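Local coordinates for B12-binding domain-containing protein (Kitasatospora setae, PDB 6WTE) that binds cobalamin and a [4Fe-4S] cluster and acts as a radical S-adenosylmethionine methyltransferase, TsrM, by non-radical catalysis, at residues A[113-117]-A[155-161]; A[146-151]-A[163-167]. One frame throughout, in Å; residues are numbered along the deposited sequence.

How the contacts relate
Following the chain from the N terminus, helix 112-119 is the first element of either contact and holds one side of contact 1. The chain then runs through strand 123-124 and helix 130-141 into the loop 146-151, the first side of contact 2. Strand 153-156 follows, turns back at 156-159 and returns as strand 159-162. This hairpin, the edge of the mixed sheet, closes contact 1 across 37 intervening residues. The chain leaves it through 163-167, which closes the shorter loop of contact 2. The two contacts cross rather than nest, and their centres lie about 16 Å apart. Contact 1 packs the hairpin strands, beside the turn, on helix 112-119; contact 2 joins the loops leading into and out of the hairpin.

Contact 1: residues A[113-117]-A[155-161]; sequences FALVE and NTERGAV
Helix 113-117 crosses strand 159-161 at 134°, and the axes approach to 7.9 Å. Ala160 points its CB at the helix, 3.7 Å from Phe113 CD2. The Phe113 ring turns its edge, not its face, to the Ala160 carbonyl. Val116 reaches the other strand: its CG1, anti to the backbone N (chi1 165°), lies 3.5 Å from Asn155 CB, and the two side chains pass each other in opposite directions. The Glu117 chain is extended beyond CG and carries OE2 to the strand, where it accepts a nearly straight bond from Ala160 N at 2.7 Å. The N-H comes to the anti side of OE2, 25° out of the carboxylate plane. A water bridges the same OE2 to Ala160 O. With an alanine in place of Glu117, Ala160 N would probably lose its carboxylate partner and the water one acceptor. Gly159 CA is 3.2 Å from Glu117 OE2; a side chain would clash there, and the backbone angles also disfavour one. Asn155 ND2 donates to Ile121 O, and a water joins it to Glu117 O. Hairpin 153-162 is the antiparallel edge of the mixed sheet. Ile153 packs against Phe113, Val116 and Ala160, while helix 456-461 touches Phe113 and Glu117.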
loop_
_atom_site.group_PDB
_atom_site.type_symbol
_atom_site.label_atom_id
_atom_site.label_comp_id
_atom_site.label_asym_id
_atom_site.label_seq_id
_atom_site.Cartn_x
_atom_site.Cartn_y
_atom_site.Cartn_z
ATOM N N PHE A 113 6.524 14.819 -6.090
ATOM C CA PHE A 113 6.807 16.231 -6.330
ATOM C C PHE A 113 5.718 17.115 -5.733
ATOM O O PHE A 113 6.015 18.137 -5.104
ATOM C CB PHE A 113 6.943 16.507 -7.834
ATOM C CG PHE A 113 8.156 15.886 -8.465
ATOM C CD1 PHE A 113 8.172 14.541 -8.791
ATOM C CD2 PHE A 113 9.275 16.652 -8.746
ATOM C CE1 PHE A 113 9.289 13.969 -9.388
ATOM C CE2 PHE A 113 10.391 16.087 -9.342
ATOM C CZ PHE A 113 10.397 14.745 -9.661
ATOM N N ALA A 114 4.452 16.741 -5.936
ATOM C CA ALA A 114 3.354 17.496 -5.343
ATOM C C ALA A 114 3.472 17.531 -3.829
ATOM O O ALA A 114 3.220 18.563 -3.203
ATOM C CB ALA A 114 2.012 16.891 -5.756
ATOM N N LEU A 115 3.856 16.409 -3.219
ATOM C CA LEU A 115 3.894 16.360 -1.766
ATOM C C LEU A 115 5.098 17.109 -1.207
ATOM O O LEU A 115 4.988 17.744 -0.153
ATOM C CB LEU A 115 3.876 14.906 -1.290
ATOM C CG LEU A 115 2.502 14.261 -1.476
ATOM C CD1 LEU A 115 2.480 12.837 -0.922
ATOM C CD2 LEU A 115 1.431 15.114 -0.810
ATOM N N VAL A 116 6.252 17.053 -1.882
ATOM C CA VAL A 116 7.378 17.871 -1.439
ATOM C C VAL A 116 6.962 19.337 -1.380
ATOM O O VAL A 116 7.225 20.040 -0.396
ATOM C CB VAL A 116 8.603 17.675 -2.353
ATOM C CG1 VAL A 116 9.610 18.784 -2.101
ATOM C CG2 VAL A 116 9.275 16.335 -2.095
ATOM N N GLU A 117 6.267 19.808 -2.419
ATOM C CA GLU A 117 5.855 21.209 -2.453
ATOM C C GLU A 117 4.724 21.484 -1.467
ATOM O O GLU A 117 4.727 22.517 -0.785
ATOM C CB GLU A 117 5.458 21.597 -3.882
ATOM C CG GLU A 117 6.583 21.380 -4.897
ATOM C CD GLU A 117 6.308 22.019 -6.247
ATOM O OE1 GLU A 117 5.251 22.663 -6.397
ATOM O OE2 GLU A 117 7.142 21.856 -7.165
ATOM N N ASN A 155 13.483 20.427 -3.311
ATOM C CA ASN A 155 12.523 21.528 -3.380
ATOM C C ASN A 155 13.281 22.828 -3.599
ATOM O O ASN A 155 13.874 23.380 -2.667
ATOM C CB ASN A 155 11.696 21.595 -2.105
ATOM C CG ASN A 155 10.411 22.381 -2.278
ATOM O OD1 ASN A 155 10.139 22.918 -3.349
ATOM N ND2 ASN A 155 9.609 22.448 -1.218
ATOM N N THR A 156 13.291 23.315 -4.833
ATOM C CA THR A 156 13.911 24.607 -5.090
ATOM C C THR A 156 12.886 25.724 -4.930
ATOM O O THR A 156 11.688 25.493 -4.764
ATOM C CB THR A 156 14.518 24.658 -6.489
ATOM O OG1 THR A 156 13.481 24.922 -7.439
ATOM C CG2 THR A 156 15.189 23.337 -6.828
ATOM N N GLU A 157 13.365 26.964 -5.034
ATOM C CA GLU A 157 12.459 28.097 -4.908
ATOM C C GLU A 157 11.421 28.140 -6.022
ATOM O O GLU A 157 10.354 28.735 -5.840
ATOM C CB GLU A 157 13.263 29.395 -4.878
ATOM C CG GLU A 157 14.157 29.510 -3.660
ATOM C CD GLU A 157 14.827 30.865 -3.555
ATOM O OE1 GLU A 157 15.939 31.026 -4.103
ATOM O OE2 GLU A 157 14.235 31.768 -2.930
ATOM N N ARG A 158 11.692 27.513 -7.164
ATOM C CA ARG A 158 10.751 27.499 -8.274
ATOM C C ARG A 158 10.009 26.174 -8.387
ATOM O O ARG A 158 9.282 25.961 -9.364
ATOM C CB ARG A 158 11.473 27.813 -9.585
ATOM C CG ARG A 158 12.511 26.787 -9.975
ATOM C CD ARG A 158 13.039 27.034 -11.377
ATOM N NE ARG A 158 13.514 25.799 -11.996
ATOM C CZ ARG A 158 14.694 25.242 -11.742
ATOM N NH1 ARG A 158 15.041 24.116 -12.350
ATOM N NH2 ARG A 158 15.525 25.806 -10.872
ATOM N N GLY A 159 10.173 25.290 -7.412
ATOM C CA GLY A 159 9.481 24.020 -7.361
ATOM C C GLY A 159 10.444 22.862 -7.223
ATOM O O GLY A 159 11.663 23.020 -7.237
ATOM N N ALA A 160 9.864 21.665 -7.110
ATOM C CA ALA A 160 10.650 20.459 -6.898
ATOM C C ALA A 160 11.273 19.986 -8.206
ATOM O O ALA A 160 10.599 19.918 -9.239
ATOM C CB ALA A 160 9.786 19.351 -6.293
ATOM N N VAL A 161 12.562 19.652 -8.153
ATOM C CA VAL A 161 13.330 19.188 -9.303
ATOM C C VAL A 161 14.145 17.976 -8.870
ATOM O O VAL A 161 14.699 17.957 -7.766
ATOM C CB VAL A 161 14.256 20.293 -9.853
ATOM C CG1 VAL A 161 15.009 19.797 -11.082
ATOM C CG2 VAL A 161 13.462 21.555 -10.170
HETATM O O HOH W 1 7.102 24.095 -0.960
HETATM O O HOH W 2 7.618 19.858 -9.488
#

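Contact 2: residues A[146-151]-A[163-167]; sequences TAGIPG and VPPAV
Val163 turns its branched side chain toward the 146-151 loop and meets backbone oxygens there. Val163 CB lies 3.2 Å from Ile149 O. With chi1 at -178°, CG2 sits beside the backbone N and CG1 beside the carbonyl carbon, and both branches reach the loop. Val163 CG1 touches both Ala147 O, at 3.5 Å, and Ile149 O. CG2 lies beside the same two oxygens, so both branches are set against the type I turn Thr146-Ile149. The Ile149 side chain leads away from this contact and packs on Leu136 of helix 130-141. Gly151 N donates to Val163 O at 2.9 Å. This bond is bent, 133° at the hydrogen, and the donor stands above the carbonyl plane. The positive phi of Gly151, 86°, favours glycine. These loops lie at the open end of the beta hairpin formed by strands 153-156 and 159-162, and a backbone bond between Val163 and Leu152 continues its pairing. Further along, Pro150 lies beside the chain at Pro164-Ala166. Pro150 CA makes a CH...O contact with Pro164 O at 3.5 Å. The CB corner of the ring lies against the next backbone, with Pro150 CB 3.6 Å from Ala166 N. Pro150 CG reaches the Ala166 methyl, CB, at 4.2 Å. Pro165 packs on Ala178 and Trp189. Pro150 also touches Glu135 of helix 130-141.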
loop_
_atom_site.group_PDB
_atom_site.type_symbol
_atom_site.label_atom_id
_atom_site.label_comp_id
_atom_site.label_asym_id
_atom_site.label_seq_id
_atom_site.Cartn_x
_atom_site.Cartn_y
_atom_site.Cartn_z
ATOM N N THR A 146 23.662 18.666 -1.985
ATOM C CA THR A 146 22.956 17.438 -2.332
ATOM C C THR A 146 22.672 17.324 -3.824
ATOM O O THR A 146 21.919 16.431 -4.234
ATOM C CB THR A 146 21.642 17.343 -1.558
ATOM O OG1 THR A 146 20.835 18.491 -1.850
ATOM C CG2 THR A 146 21.892 17.251 -0.064
ATOM N N ALA A 147 23.264 18.195 -4.642
ATOM C CA ALA A 147 22.943 18.257 -6.063
ATOM C C ALA A 147 23.428 17.037 -6.839
ATOM O O ALA A 147 22.977 16.823 -7.968
ATOM C CB ALA A 147 23.537 19.534 -6.668
ATOM N N GLY A 148 24.301 16.218 -6.259
ATOM C CA GLY A 148 24.804 15.045 -6.941
ATOM C C GLY A 148 24.255 13.733 -6.438
ATOM O O GLY A 148 24.802 12.678 -6.784
ATOM N N ILE A 149 23.188 13.745 -5.644
ATOM C CA ILE A 149 22.617 12.525 -5.082
ATOM C C ILE A 149 21.632 11.961 -6.104
ATOM O O ILE A 149 20.566 12.562 -6.309
ATOM C CB ILE A 149 21.924 12.793 -3.743
ATOM C CG1 ILE A 149 22.925 13.347 -2.734
ATOM C CG2 ILE A 149 21.292 11.525 -3.222
ATOM C CD1 ILE A 149 22.308 13.677 -1.410
ATOM N N PRO A 150 21.930 10.826 -6.735
ATOM C CA PRO A 150 21.036 10.300 -7.777
ATOM C C PRO A 150 19.645 10.002 -7.233
ATOM O O PRO A 150 19.488 9.413 -6.160
ATOM C CB PRO A 150 21.748 9.022 -8.237
ATOM C CG PRO A 150 23.186 9.228 -7.854
ATOM C CD PRO A 150 23.131 9.993 -6.564
ATOM N N GLY A 151 18.631 10.422 -7.991
ATOM C CA GLY A 151 17.247 10.161 -7.663
ATOM C C GLY A 151 16.608 11.162 -6.724
ATOM O O GLY A 151 15.374 11.193 -6.624
ATOM N N VAL A 163 17.202 15.115 -9.193
ATOM C CA VAL A 163 18.515 14.711 -9.711
ATOM C C VAL A 163 18.361 13.391 -10.463
ATOM O O VAL A 163 17.776 12.439 -9.915
ATOM C CB VAL A 163 19.517 14.568 -8.564
ATOM C CG1 VAL A 163 20.893 14.208 -9.104
ATOM C CG2 VAL A 163 19.568 15.845 -7.703
ATOM N N PRO A 164 18.880 13.273 -11.684
ATOM C CA PRO A 164 18.687 12.041 -12.444
ATOM C C PRO A 164 19.367 10.867 -11.766
ATOM O O PRO A 164 20.430 11.020 -11.137
ATOM C CB PRO A 164 19.338 12.356 -13.799
ATOM C CG PRO A 164 19.420 13.836 -13.864
ATOM C CD PRO A 164 19.594 14.300 -12.458
ATOM N N PRO A 165 18.793 9.673 -11.872
ATOM C CA PRO A 165 19.492 8.496 -11.358
ATOM C C PRO A 165 20.736 8.249 -12.193
ATOM O O PRO A 165 20.812 8.644 -13.358
ATOM C CB PRO A 165 18.465 7.370 -11.518
ATOM C CG PRO A 165 17.610 7.817 -12.653
ATOM C CD PRO A 165 17.523 9.318 -12.525
ATOM N N ALA A 166 21.738 7.630 -11.570
ATOM C CA ALA A 166 22.956 7.308 -12.308
ATOM C C ALA A 166 22.799 6.032 -13.128
ATOM O O ALA A 166 23.463 5.883 -14.162
ATOM C CB ALA A 166 24.141 7.181 -11.350
ATOM N N VAL A 167 21.934 5.118 -12.697
ATOM C CA VAL A 167 21.662 3.886 -13.433
ATOM C C VAL A 167 20.507 4.153 -14.390
ATOM O O VAL A 167 19.365 4.349 -13.964
ATOM C CB VAL A 167 21.332 2.722 -12.488
ATOM C CG1 VAL A 167 20.919 1.495 -13.289
ATOM C CG2 VAL A 167 22.521 2.405 -11.599
#